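Alpha-pyrone synthesis polyketide synthase-like Pks18 (Mycobacterium tuberculosis, PDB 1TED) probably extends medium- and long-chain fatty acyl-CoA starters with malonyl-CoA, making tri- and tetraketide alpha-pyrones as a homodimeric type III polyketide synthase. Local coordinates at residues A33-L38 and L231-S236; L140-G145 and C201-S206; S222-G227 and F344-S349; Q255-T260 and V381-M386; D308-H313 and V373-G378. All coordinates share one frame; numbering follows the deposited sequence.

Contact 1. Residues A33-L38 and L231-S236; sequences AVIEGL and LVIGAS
An antiparallel pairing of A33-L38 with L231-S236 joins two neighbouring strands well inside the large mixed sheet. V34 and G234 form a hydrogen-bonded pair: V34 N reaches G234 O at 3.0 Å, and G234 N returns to V34 O at 3.2 Å. Further along, the regular alternation breaks. E36 and G37 both face V232 in a classic beta bulge, with E36 N 2.8 Å from V232 O, a weak second bond from G37 N to the same oxygen, and V232 N bonded to G37 O. At the bulge the E36 side chain runs back along the neighbouring strand toward G234, OE1 3.8 Å from G234 CA, where a glycine leaves room for the carboxylate; K196 is a distant, weak ionic partner. On the face carrying I35, L38, L231 and I233, branched aliphatic groups mesh. I35 CG1 lies alongside I233 CD1 at 3.8 Å, the two chains pointing the same way, while L231 CD2 touches both L38 CG (3.9 Å) and I35 CG2 (4.0 Å). In this thiolase fold that face packs on two helices: I233 on L182 and A185 of helix 177-191, L38 and L231 on I353 of helix 349-361.

Contact 2. Residues L140-G145 and C201-S206; sequences LATSTG and CIELCS. With MYR (myristic acid), chain E.
The carboxylate of E203 reaches across to the turn that follows strand 135-142, where OE2 takes two bonds. S143 N comes to its syn lone pair at 2.6 Å, and T144 OG1 donates from the anti side at 3.1 Å, somewhat out of the carboxylate plane. The threonine hydroxyl works both ways, since L204 N donates to OG1 over 2.9 Å. A chi1 of 50° sets OG1 between the backbone N and carbonyl carbon and leaves CG2 pointing to the bound fatty acid, 3.7 Å from C12 of myristic acid. Threonine thus suits a place with a polar and an oily side. The other oxygen, OE1, is bonded to S349, so the acid links its own strand to the S143-T144 turn and to helix 349-361. Behind this shell the parallel strands pair through I202 N to A141 O, 3.2 Å and nearly straight (168°); T142 OG1 turns back onto the same oxygen at 2.6 Å. L140 CD2 meets I202 CG2 at 4.0 Å. Strand 166-171 flanks L140 and T142, and strand 226-236 lies beyond I202. F109 and L116 of helix 102-125 cover one face, with V350 and I353 of helix 349-361 over C201 on the other.

Contact 3. Residues S222-G227 and F344-S349; sequences SLFGDG and FGNMLS. With MYR (myristic acid), chain E.
L223 and N346 meet backbone to backbone where the chain leaves helix 215-223 and passes the loop before helix 349-361. This is the tight part. N346 N donates to L223 O at 2.9 Å and almost straight (172°), and G225 N donates to N346 O at 2.8 Å from well above that carbonyl's plane, so N346 is held at both its backbone N and its backbone O. Glycines make the closeness possible: G225 has no side chain to keep the carbonyl of F344 away, and G345 takes the positive phi (79°) with which the chain leaves its helix. N346 OD1 accepts from L348 N at 2.9 Å, an Asx turn that helps to orient the side-chain amide, and its ND2 stands obliquely 3.4 Å from F224 CE1, with amide and ring nearly perpendicular. L348 CD1 covers one face of that ring in a CH-pi contact, 4.2 Å from the centroid, while myristic acid C11 lies at the ring edge, 3.5 Å from CD2. The looser side is that of L223 and F344, both partly exposed, whose side chains stop short of touching the facing segment. With N346 about 4 Å from the probable nucleophile C175, side chain to side chain, its place is consistent with the asparagine of the family's Cys-His-Asn triad. F224 probably corresponds to a gatekeeper phenylalanine of chalcone synthases, and its oily ring contacts the acyl chain directly.

Contact 4. Residues Q255-T260 and V381-M386; sequences QLLDNT and VTVEGM
L257 lies across V381 at a slant and presses its CD1 methyl against V381 CG1 at 3.3 Å, tighter than ordinary van der Waals contact. Its other methyl, CD2, meets V383 CG2 at 4.1 Å, so one forked leucine bridges two valines; chi1 of -58° keeps CG beside the backbone N and lets both prongs reach them. T260 approaches V381 at about a right angle, with OG1 3.1 Å from V381 CB, and that hydroxyl has carbonyls of L257 and G380 nearby. On the other side of the strand pair, L256 CD2 comes within 3.6 Å of V381 O. Backbone bonds hold these side chains in register. L257 N runs straight to V381 O (3.0 Å, 173°), and V383 N bonds Q255 O at 2.8 Å, with a weak return bond from Q255 N to V383 O. T382 OG1 can donate to P379 O across the turn while CG2 packs by the backbone of Q255. L256 also makes backbone bonds to the second subunit, whose R167 approaches T382 weakly, so the contact borders the dimer interface. V381 has a positive phi and, with T382, faces G378 in a G1 beta bulge. That bulge closes the tight turn between strands 370-378 and 382-390, whose A376-G380 sequence, AFGPG, closely resembles the GFGPG signature loop of chalcone synthases.

Contact 5. Residues D308-H313 and V373-G378; sequences DLWAIH and VAFAFG
V373 O receives the amide of A311 at 2.9 Å, and the CA-H of W310 also points to it. The parallel pairing then steps onward: F375 N bonds A311 O at 3.2 Å, and H313 N bonds F375 O at 2.9 Å and close to the line of the carbonyl. A311 is the centre of an inverse gamma turn, which kinks this short strand. On one face the large side chains pack. W310 lies beside V373, the two pointing the same way, with CZ3 3.6 Å from V373 CB. For F375, chi1 of 59° places the ring between its own backbone N and carbonyl carbon and swings it toward the partner strand, where CZ meets I312 CG1 at 3.7 Å and CE2 nears W310 CE3. The other face holds small residues, A311 CB and A374 CB approaching to 3.5 Å. Past the end of strand 310-312, the small A376 lets H313 CB come to 3.4 Å from its CB. H313 follows the strand, its CG anti to the backbone N (chi1 172°) and its side chain about 3 Å from that of C175, consistent with the histidine of the family's catalytic triad. Strand 310-312 is an outermost strand of the large sheet within this chain. Helix 317-327 covers W310, I312 and F375, while helix 349-361 lies over L309, A311 and H313; strand 382-390 continues the sheet beyond A374 and A376.

How the contacts relate
From the N terminus, segment 33-38, on strand 32-41, pairs with 231-236 almost two hundred residues later, so contact 1 closes the first long loop, and contact 2 closes a shorter one within it. Contact 3 opens after contact 2 has closed and before contact 1 does; its second segment lies far downstream, so it crosses contacts 1, 4 and 5 and ties the N-terminal half of the fold to the C-terminal half. Contact 4 begins after contact 1 ends and encloses contact 5. Contacts 4 and 5 adjoin through strands 382-390 and 370-378. Contacts 2 and 3 share the fatty-acid site, with S206 bonded to D226, while N346 of contact 3 packs against H313 of contact 5.

Contact 1. Residues A33-L38 and L231-S236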
# COMPACT_ATOMS: atom_id res chain seq x y z
N ALA A 33 -2.38 -10.97 19.05
CA ALA A 33 -2.02 -11.51 17.74
C ALA A 33 -0.81 -12.42 17.85
O ALA A 33 0.17 -12.10 18.53
CB ALA A 33 -1.74 -10.38 16.76
N VAL A 34 -0.88 -13.55 17.16
CA VAL A 34 0.18 -14.55 17.17
C VAL A 34 0.59 -14.97 15.76
O VAL A 34 -0.25 -15.23 14.91
CB VAL A 34 -0.29 -15.81 17.96
CG1 VAL A 34 0.70 -16.97 17.80
CG2 VAL A 34 -0.46 -15.45 19.43
N ILE A 35 1.90 -15.02 15.51
CA ILE A 35 2.40 -15.48 14.22
C ILE A 35 2.34 -16.99 14.38
O ILE A 35 3.11 -17.56 15.14
CB ILE A 35 3.87 -15.07 13.99
CG1 ILE A 35 3.97 -13.55 13.85
CG2 ILE A 35 4.42 -15.78 12.76
CD1 ILE A 35 5.40 -13.02 13.96
N GLU A 36 1.41 -17.63 13.68
CA GLU A 36 1.22 -19.06 13.81
C GLU A 36 1.93 -19.86 12.74
O GLU A 36 2.15 -21.06 12.88
CB GLU A 36 -0.29 -19.33 13.85
CG GLU A 36 -0.96 -18.38 14.83
CD GLU A 36 -2.36 -18.77 15.25
OE1 GLU A 36 -3.23 -18.90 14.37
OE2 GLU A 36 -2.59 -18.92 16.47
N GLY A 37 2.30 -19.18 11.66
CA GLY A 37 3.00 -19.83 10.57
C GLY A 37 4.01 -18.85 10.01
O GLY A 37 3.75 -17.65 9.97
N LEU A 38 5.16 -19.36 9.60
CA LEU A 38 6.22 -18.53 9.04
C LEU A 38 7.07 -19.33 8.05
O LEU A 38 7.59 -20.40 8.38
CB LEU A 38 7.11 -18.01 10.18
CG LEU A 38 8.30 -17.08 9.88
CD1 LEU A 38 8.82 -16.52 11.18
CD2 LEU A 38 9.42 -17.81 9.15
N LEU A 231 3.83 -14.65 6.57
CA LEU A 231 3.42 -14.90 7.95
C LEU A 231 1.93 -15.21 7.94
O LEU A 231 1.19 -14.67 7.13
CB LEU A 231 3.64 -13.65 8.82
CG LEU A 231 5.01 -13.01 8.89
CD1 LEU A 231 4.89 -11.70 9.65
CD2 LEU A 231 6.01 -13.95 9.56
N VAL A 232 1.50 -16.09 8.83
CA VAL A 232 0.09 -16.41 8.96
C VAL A 232 -0.26 -15.95 10.37
O VAL A 232 0.27 -16.47 11.34
CB VAL A 232 -0.20 -17.92 8.80
CG1 VAL A 232 -1.70 -18.18 8.98
CG2 VAL A 232 0.26 -18.39 7.42
N ILE A 233 -1.15 -14.97 10.45
CA ILE A 233 -1.56 -14.39 11.73
C ILE A 233 -2.95 -14.82 12.18
O ILE A 233 -3.85 -15.04 11.37
CB ILE A 233 -1.54 -12.83 11.63
CG1 ILE A 233 -0.28 -12.37 10.90
CG2 ILE A 233 -1.63 -12.21 13.01
CD1 ILE A 233 1.03 -12.88 11.50
N GLY A 234 -3.11 -14.94 13.49
CA GLY A 234 -4.39 -15.32 14.06
C GLY A 234 -4.52 -14.69 15.44
O GLY A 234 -3.52 -14.32 16.05
N ALA A 235 -5.75 -14.57 15.92
CA ALA A 235 -6.00 -14.00 17.24
C ALA A 235 -5.98 -15.15 18.24
O ALA A 235 -6.35 -16.27 17.90
CB ALA A 235 -7.36 -13.31 17.27
N SER A 236 -5.53 -14.87 19.45
CA SER A 236 -5.44 -15.91 20.47
C SER A 236 -5.80 -15.35 21.85
O SER A 236 -5.46 -14.20 22.17
CB SER A 236 -4.03 -16.49 20.49
OG SER A 236 -3.83 -17.35 21.59

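Contact 2. Residues L140-G145 and C201-S206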
# COMPACT_ATOMS: atom_id res chain seq x y z
N LEU A 140 0.10 -7.70 1.02
CA LEU A 140 1.27 -7.87 0.17
C LEU A 140 2.12 -6.60 0.20
O LEU A 140 1.63 -5.51 -0.10
CB LEU A 140 0.81 -8.18 -1.25
CG LEU A 140 1.80 -8.65 -2.32
CD1 LEU A 140 2.69 -7.49 -2.74
CD2 LEU A 140 2.61 -9.84 -1.78
N ALA A 141 3.39 -6.75 0.56
CA ALA A 141 4.30 -5.62 0.61
C ALA A 141 5.47 -5.79 -0.35
O ALA A 141 6.01 -6.90 -0.51
CB ALA A 141 4.81 -5.41 2.02
N THR A 142 5.87 -4.69 -0.99
CA THR A 142 6.99 -4.67 -1.92
C THR A 142 7.37 -3.23 -2.20
O THR A 142 6.57 -2.32 -2.03
CB THR A 142 6.63 -5.28 -3.30
OG1 THR A 142 5.86 -6.47 -3.11
CG2 THR A 142 7.90 -5.62 -4.07
N SER A 143 8.61 -3.04 -2.66
CA SER A 143 9.10 -1.72 -3.04
C SER A 143 9.91 -1.89 -4.33
O SER A 143 10.59 -0.97 -4.77
CB SER A 143 9.97 -1.13 -1.93
OG SER A 143 9.17 -0.76 -0.82
N THR A 144 9.81 -3.07 -4.93
CA THR A 144 10.56 -3.38 -6.16
C THR A 144 9.72 -3.87 -7.34
O THR A 144 10.27 -4.35 -8.33
CB THR A 144 11.64 -4.45 -5.88
OG1 THR A 144 11.05 -5.57 -5.19
CG2 THR A 144 12.78 -3.87 -5.03
N GLY A 145 8.39 -3.73 -7.25
CA GLY A 145 7.51 -4.19 -8.31
C GLY A 145 6.56 -3.18 -8.93
O GLY A 145 6.97 -2.31 -9.67
N CYS A 201 5.73 -10.66 1.97
CA CYS A 201 6.70 -9.65 1.60
C CYS A 201 7.55 -10.29 0.50
O CYS A 201 8.10 -11.37 0.69
CB CYS A 201 7.56 -9.27 2.81
SG CYS A 201 6.61 -8.63 4.22
N ILE A 202 7.61 -9.64 -0.65
CA ILE A 202 8.36 -10.17 -1.78
C ILE A 202 9.24 -9.06 -2.33
O ILE A 202 8.76 -7.98 -2.68
CB ILE A 202 7.38 -10.67 -2.89
CG1 ILE A 202 8.15 -11.05 -4.15
CG2 ILE A 202 6.33 -9.60 -3.18
CD1 ILE A 202 8.82 -12.41 -4.09
N GLU A 203 10.53 -9.32 -2.41
CA GLU A 203 11.43 -8.28 -2.87
C GLU A 203 12.37 -8.82 -3.94
O GLU A 203 13.13 -9.76 -3.71
CB GLU A 203 12.19 -7.72 -1.67
CG GLU A 203 12.23 -6.20 -1.60
CD GLU A 203 10.87 -5.53 -1.34
OE1 GLU A 203 10.32 -5.69 -0.22
OE2 GLU A 203 10.37 -4.84 -2.24
N LEU A 204 12.29 -8.21 -5.11
CA LEU A 204 13.11 -8.60 -6.25
C LEU A 204 13.96 -7.44 -6.75
O LEU A 204 13.61 -6.77 -7.73
CB LEU A 204 12.22 -9.10 -7.39
CG LEU A 204 11.97 -10.61 -7.45
CD1 LEU A 204 11.62 -11.13 -6.08
CD2 LEU A 204 10.85 -10.89 -8.45
N CYS A 205 15.07 -7.20 -6.07
CA CYS A 205 15.99 -6.13 -6.43
C CYS A 205 16.72 -6.40 -7.75
O CYS A 205 16.84 -5.50 -8.58
CB CYS A 205 17.01 -5.92 -5.30
SG CYS A 205 16.32 -5.40 -3.71
N SER A 206 17.20 -7.63 -7.93
CA SER A 206 17.94 -8.00 -9.14
C SER A 206 17.25 -7.55 -10.42
O SER A 206 17.89 -7.28 -11.43
CB SER A 206 18.17 -9.53 -9.18
OG SER A 206 16.97 -10.26 -9.39
C1 MYR E . 24.42 -7.22 -8.73
O1 MYR E . 24.87 -8.34 -8.55
O2 MYR E . 25.19 -6.26 -8.78
C2 MYR E . 22.92 -7.00 -8.91
C3 MYR E . 22.33 -6.23 -7.72
C4 MYR E . 20.82 -6.04 -7.88
C5 MYR E . 20.23 -5.24 -6.72
C6 MYR E . 20.75 -3.80 -6.69
C7 MYR E . 20.23 -2.95 -7.85
C8 MYR E . 18.73 -2.70 -7.77
C9 MYR E . 18.36 -1.88 -6.53
C10 MYR E . 16.84 -1.76 -6.39
C11 MYR E . 16.47 -1.00 -5.11
C12 MYR E . 14.95 -0.93 -4.94
C13 MYR E . 14.60 -0.23 -3.62
C14 MYR E . 13.09 -0.18 -3.41
O HOH W 1 9.19 -2.79 0.73

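Contact 3. Residues S222-G227 and F344-S349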
# COMPACT_ATOMS: atom_id res chain seq x y z
N SER A 222 25.77 -3.58 -4.41
CA SER A 222 26.67 -4.51 -3.74
C SER A 222 25.96 -5.07 -2.51
O SER A 222 26.39 -6.07 -1.94
CB SER A 222 27.96 -3.80 -3.30
OG SER A 222 27.79 -3.06 -2.10
N LEU A 223 24.85 -4.43 -2.12
CA LEU A 223 24.12 -4.86 -0.93
C LEU A 223 22.76 -5.54 -1.11
O LEU A 223 22.44 -6.49 -0.40
CB LEU A 223 23.93 -3.67 0.02
CG LEU A 223 25.15 -3.04 0.69
CD1 LEU A 223 24.69 -1.92 1.60
CD2 LEU A 223 25.91 -4.10 1.49
N PHE A 224 21.97 -5.05 -2.06
CA PHE A 224 20.63 -5.58 -2.27
C PHE A 224 20.50 -6.96 -2.92
O PHE A 224 21.18 -7.28 -3.89
CB PHE A 224 19.81 -4.53 -3.02
CG PHE A 224 19.63 -3.24 -2.26
CD1 PHE A 224 20.36 -2.98 -1.10
CD2 PHE A 224 18.72 -2.28 -2.69
CE1 PHE A 224 20.18 -1.78 -0.39
CE2 PHE A 224 18.53 -1.08 -1.98
CZ PHE A 224 19.26 -0.83 -0.83
N GLY A 225 19.60 -7.77 -2.36
CA GLY A 225 19.36 -9.11 -2.85
C GLY A 225 17.87 -9.40 -3.02
O GLY A 225 17.04 -8.52 -2.82
N ASP A 226 17.55 -10.64 -3.39
CA ASP A 226 16.16 -11.06 -3.62
C ASP A 226 15.64 -12.03 -2.57
O ASP A 226 16.37 -12.90 -2.09
CB ASP A 226 16.05 -11.72 -5.01
CG ASP A 226 16.27 -10.74 -6.16
OD1 ASP A 226 16.76 -9.61 -5.92
OD2 ASP A 226 15.96 -11.10 -7.31
N GLY A 227 14.37 -11.91 -2.21
CA GLY A 227 13.83 -12.81 -1.21
C GLY A 227 12.34 -12.71 -1.01
O GLY A 227 11.70 -11.78 -1.50
N PHE A 344 22.35 -13.61 2.65
CA PHE A 344 21.36 -13.10 1.70
C PHE A 344 21.50 -11.66 1.25
O PHE A 344 20.88 -11.26 0.26
CB PHE A 344 19.97 -13.28 2.32
CG PHE A 344 19.64 -14.70 2.68
CD1 PHE A 344 19.31 -15.62 1.69
CD2 PHE A 344 19.72 -15.13 3.99
CE1 PHE A 344 19.07 -16.96 2.01
CE2 PHE A 344 19.48 -16.46 4.33
CZ PHE A 344 19.16 -17.38 3.33
N GLY A 345 22.32 -10.89 1.95
CA GLY A 345 22.46 -9.49 1.60
C GLY A 345 21.23 -8.83 2.19
O GLY A 345 20.65 -9.36 3.14
N ASN A 346 20.82 -7.68 1.64
CA ASN A 346 19.65 -6.97 2.14
C ASN A 346 18.48 -7.19 1.19
O ASN A 346 18.51 -6.74 0.04
CB ASN A 346 19.95 -5.47 2.27
CG ASN A 346 18.71 -4.64 2.60
OD1 ASN A 346 17.74 -5.14 3.17
ND2 ASN A 346 18.76 -3.37 2.27
N MET A 347 17.45 -7.88 1.68
CA MET A 347 16.28 -8.18 0.87
C MET A 347 15.11 -7.29 1.28
O MET A 347 13.95 -7.69 1.21
CB MET A 347 15.89 -9.65 1.02
CG MET A 347 17.00 -10.63 0.73
SD MET A 347 16.66 -12.16 1.61
CE MET A 347 17.27 -13.31 0.54
N LEU A 348 15.44 -6.08 1.72
CA LEU A 348 14.43 -5.11 2.12
C LEU A 348 13.45 -5.64 3.18
O LEU A 348 13.89 -6.20 4.19
CB LEU A 348 13.70 -4.63 0.86
CG LEU A 348 14.42 -3.56 0.02
CD1 LEU A 348 15.90 -3.82 -0.02
CD2 LEU A 348 13.86 -3.51 -1.38
N SER A 349 12.15 -5.46 2.95
CA SER A 349 11.13 -5.89 3.91
C SER A 349 11.22 -7.33 4.36
O SER A 349 10.87 -7.66 5.48
CB SER A 349 9.73 -5.64 3.33
OG SER A 349 9.56 -6.32 2.10
C1 MYR E . 24.42 -7.22 -8.73
O1 MYR E . 24.87 -8.34 -8.55
O2 MYR E . 25.19 -6.26 -8.78
C2 MYR E . 22.92 -7.00 -8.91
C3 MYR E . 22.33 -6.23 -7.72
C4 MYR E . 20.82 -6.04 -7.88
C5 MYR E . 20.23 -5.24 -6.72
C6 MYR E . 20.75 -3.80 -6.69
C7 MYR E . 20.23 -2.95 -7.85
C8 MYR E . 18.73 -2.70 -7.77
C9 MYR E . 18.36 -1.88 -6.53
C10 MYR E . 16.84 -1.76 -6.39
C11 MYR E . 16.47 -1.00 -5.11
C12 MYR E . 14.95 -0.93 -4.94
C13 MYR E . 14.60 -0.23 -3.62
C14 MYR E . 13.09 -0.18 -3.41

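Contact 4. Residues Q255-T260 and V381-M386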
# COMPACT_ATOMS: atom_id res chain seq x y z
N GLN A 255 8.04 5.46 14.64
CA GLN A 255 8.60 6.74 15.03
C GLN A 255 9.23 7.45 13.86
O GLN A 255 10.24 6.99 13.31
CB GLN A 255 9.65 6.56 16.13
CG GLN A 255 9.14 6.81 17.53
CD GLN A 255 8.84 8.27 17.80
OE1 GLN A 255 9.64 9.14 17.50
NE2 GLN A 255 7.69 8.54 18.39
N LEU A 256 8.63 8.57 13.46
CA LEU A 256 9.18 9.36 12.37
C LEU A 256 10.28 10.12 13.08
O LEU A 256 10.04 10.71 14.14
CB LEU A 256 8.12 10.35 11.86
CG LEU A 256 8.04 10.70 10.37
CD1 LEU A 256 7.31 12.05 10.23
CD2 LEU A 256 9.41 10.78 9.73
N LEU A 257 11.50 10.11 12.54
CA LEU A 257 12.61 10.83 13.17
C LEU A 257 12.76 12.22 12.59
O LEU A 257 12.90 12.38 11.38
CB LEU A 257 13.93 10.08 12.96
CG LEU A 257 14.02 8.65 13.47
CD1 LEU A 257 15.37 8.08 13.05
CD2 LEU A 257 13.86 8.61 14.98
N ASP A 258 12.73 13.22 13.46
CA ASP A 258 12.85 14.62 13.07
C ASP A 258 14.01 14.95 12.15
O ASP A 258 15.15 14.57 12.41
CB ASP A 258 12.97 15.49 14.32
CG ASP A 258 11.63 16.00 14.79
OD1 ASP A 258 11.07 16.89 14.11
OD2 ASP A 258 11.14 15.52 15.84
N ASN A 259 13.71 15.68 11.08
CA ASN A 259 14.71 16.10 10.11
C ASN A 259 15.57 14.97 9.57
O ASN A 259 16.80 15.02 9.66
CB ASN A 259 15.62 17.18 10.72
CG ASN A 259 14.84 18.31 11.35
OD1 ASN A 259 13.99 18.94 10.70
ND2 ASN A 259 15.12 18.59 12.62
N THR A 260 14.94 13.95 9.02
CA THR A 260 15.68 12.82 8.45
C THR A 260 15.09 12.39 7.12
O THR A 260 15.40 11.31 6.61
CB THR A 260 15.68 11.61 9.42
OG1 THR A 260 14.34 11.19 9.66
CG2 THR A 260 16.36 11.98 10.75
N VAL A 381 12.46 8.11 7.17
CA VAL A 381 13.23 7.53 8.24
C VAL A 381 12.28 7.46 9.40
O VAL A 381 12.06 8.41 10.16
CB VAL A 381 14.49 8.29 8.59
CG1 VAL A 381 15.16 7.58 9.75
CG2 VAL A 381 15.45 8.27 7.41
N THR A 382 11.67 6.29 9.47
CA THR A 382 10.70 5.93 10.48
C THR A 382 11.26 4.65 11.07
O THR A 382 11.74 3.79 10.34
CB THR A 382 9.35 5.59 9.82
OG1 THR A 382 8.93 6.70 9.01
CG2 THR A 382 8.29 5.28 10.88
N VAL A 383 11.24 4.55 12.40
CA VAL A 383 11.70 3.33 13.03
C VAL A 383 10.44 2.50 13.17
O VAL A 383 9.46 2.94 13.78
CB VAL A 383 12.29 3.57 14.42
CG1 VAL A 383 12.75 2.23 15.00
CG2 VAL A 383 13.46 4.55 14.34
N GLU A 384 10.46 1.32 12.57
CA GLU A 384 9.32 0.43 12.60
C GLU A 384 9.74 -0.82 13.35
O GLU A 384 10.79 -1.38 13.08
CB GLU A 384 8.93 0.10 11.15
CG GLU A 384 7.45 0.05 10.90
CD GLU A 384 6.79 1.41 10.99
OE1 GLU A 384 6.85 2.17 10.00
OE2 GLU A 384 6.21 1.71 12.06
N GLY A 385 8.92 -1.27 14.29
CA GLY A 385 9.28 -2.46 15.04
C GLY A 385 8.19 -3.06 15.90
O GLY A 385 7.02 -2.64 15.85
N MET A 386 8.57 -4.04 16.72
CA MET A 386 7.63 -4.72 17.60
C MET A 386 8.34 -5.41 18.76
O MET A 386 9.52 -5.74 18.67
CB MET A 386 6.85 -5.78 16.81
CG MET A 386 7.65 -7.06 16.51
SD MET A 386 6.66 -8.45 15.86
CE MET A 386 7.86 -9.37 14.96

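Contact 5. Residues D308-H313 and V373-G378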
# COMPACT_ATOMS: atom_id res chain seq x y z
N ASP A 308 16.04 -10.72 25.25
CA ASP A 308 16.76 -11.88 24.68
C ASP A 308 16.40 -11.72 23.21
O ASP A 308 15.22 -11.65 22.88
CB ASP A 308 16.16 -13.22 25.10
CG ASP A 308 15.73 -13.27 26.55
OD1 ASP A 308 16.62 -13.34 27.43
OD2 ASP A 308 14.50 -13.27 26.79
N LEU A 309 17.36 -11.67 22.31
CA LEU A 309 17.02 -11.54 20.88
C LEU A 309 16.74 -10.12 20.41
O LEU A 309 15.82 -9.45 20.87
CB LEU A 309 15.79 -12.38 20.51
CG LEU A 309 15.70 -13.88 20.83
CD1 LEU A 309 14.34 -14.41 20.41
CD2 LEU A 309 16.82 -14.61 20.13
N TRP A 310 17.56 -9.68 19.48
CA TRP A 310 17.41 -8.38 18.87
C TRP A 310 17.37 -8.64 17.38
O TRP A 310 18.39 -8.90 16.75
CB TRP A 310 18.57 -7.47 19.25
CG TRP A 310 18.48 -6.98 20.68
CD1 TRP A 310 19.09 -7.52 21.78
CD2 TRP A 310 17.70 -5.87 21.15
NE1 TRP A 310 18.73 -6.82 22.91
CE2 TRP A 310 17.88 -5.81 22.55
CE3 TRP A 310 16.86 -4.94 20.53
CZ2 TRP A 310 17.25 -4.84 23.34
CZ3 TRP A 310 16.23 -3.97 21.32
CH2 TRP A 310 16.43 -3.93 22.71
N ALA A 311 16.16 -8.61 16.82
CA ALA A 311 15.98 -8.82 15.39
C ALA A 311 16.14 -7.48 14.69
O ALA A 311 15.16 -6.81 14.33
CB ALA A 311 14.59 -9.42 15.11
N ILE A 312 17.39 -7.07 14.54
CA ILE A 312 17.72 -5.81 13.90
C ILE A 312 17.74 -5.99 12.39
O ILE A 312 18.42 -6.87 11.88
CB ILE A 312 19.10 -5.31 14.36
CG1 ILE A 312 19.09 -5.11 15.88
CG2 ILE A 312 19.48 -4.04 13.61
CD1 ILE A 312 20.45 -4.75 16.46
N HIS A 313 16.99 -5.15 11.68
CA HIS A 313 16.97 -5.26 10.23
C HIS A 313 18.39 -5.27 9.67
O HIS A 313 19.13 -4.29 9.81
CB HIS A 313 16.22 -4.09 9.60
CG HIS A 313 16.36 -4.07 8.11
ND1 HIS A 313 15.87 -5.08 7.31
CD2 HIS A 313 17.04 -3.23 7.29
CE1 HIS A 313 16.26 -4.88 6.06
NE2 HIS A 313 16.97 -3.76 6.03
N VAL A 373 12.85 -7.87 20.54
CA VAL A 373 12.44 -6.65 19.90
C VAL A 373 12.98 -6.70 18.47
O VAL A 373 14.15 -7.05 18.25
CB VAL A 373 13.04 -5.39 20.57
CG1 VAL A 373 12.64 -4.16 19.75
CG2 VAL A 373 12.56 -5.27 22.04
N ALA A 374 12.13 -6.37 17.52
CA ALA A 374 12.54 -6.35 16.13
C ALA A 374 12.25 -4.95 15.62
O ALA A 374 11.30 -4.30 16.06
CB ALA A 374 11.76 -7.37 15.33
N PHE A 375 13.10 -4.46 14.73
CA PHE A 375 12.87 -3.15 14.14
C PHE A 375 13.64 -3.00 12.85
O PHE A 375 14.63 -3.68 12.63
CB PHE A 375 13.21 -2.01 15.11
CG PHE A 375 14.63 -2.00 15.60
CD1 PHE A 375 15.66 -1.57 14.78
CD2 PHE A 375 14.94 -2.40 16.89
CE1 PHE A 375 16.97 -1.53 15.24
CE2 PHE A 375 16.24 -2.37 17.36
CZ PHE A 375 17.26 -1.94 16.54
N ALA A 376 13.13 -2.12 12.00
CA ALA A 376 13.74 -1.83 10.71
C ALA A 376 13.51 -0.36 10.43
O ALA A 376 12.84 0.33 11.22
CB ALA A 376 13.10 -2.69 9.63
N PHE A 377 14.05 0.12 9.31
CA PHE A 377 13.93 1.53 8.96
C PHE A 377 13.25 1.79 7.63
O PHE A 377 13.65 1.27 6.59
CB PHE A 377 15.33 2.16 8.98
CG PHE A 377 16.05 1.95 10.28
CD1 PHE A 377 15.72 2.69 11.40
CD2 PHE A 377 17.00 0.93 10.41
CE1 PHE A 377 16.31 2.43 12.64
CE2 PHE A 377 17.60 0.66 11.64
CZ PHE A 377 17.26 1.41 12.76
N GLY A 378 12.20 2.61 7.68
CA GLY A 378 11.46 2.95 6.48
C GLY A 378 11.72 4.38 6.04
O GLY A 378 12.29 5.17 6.80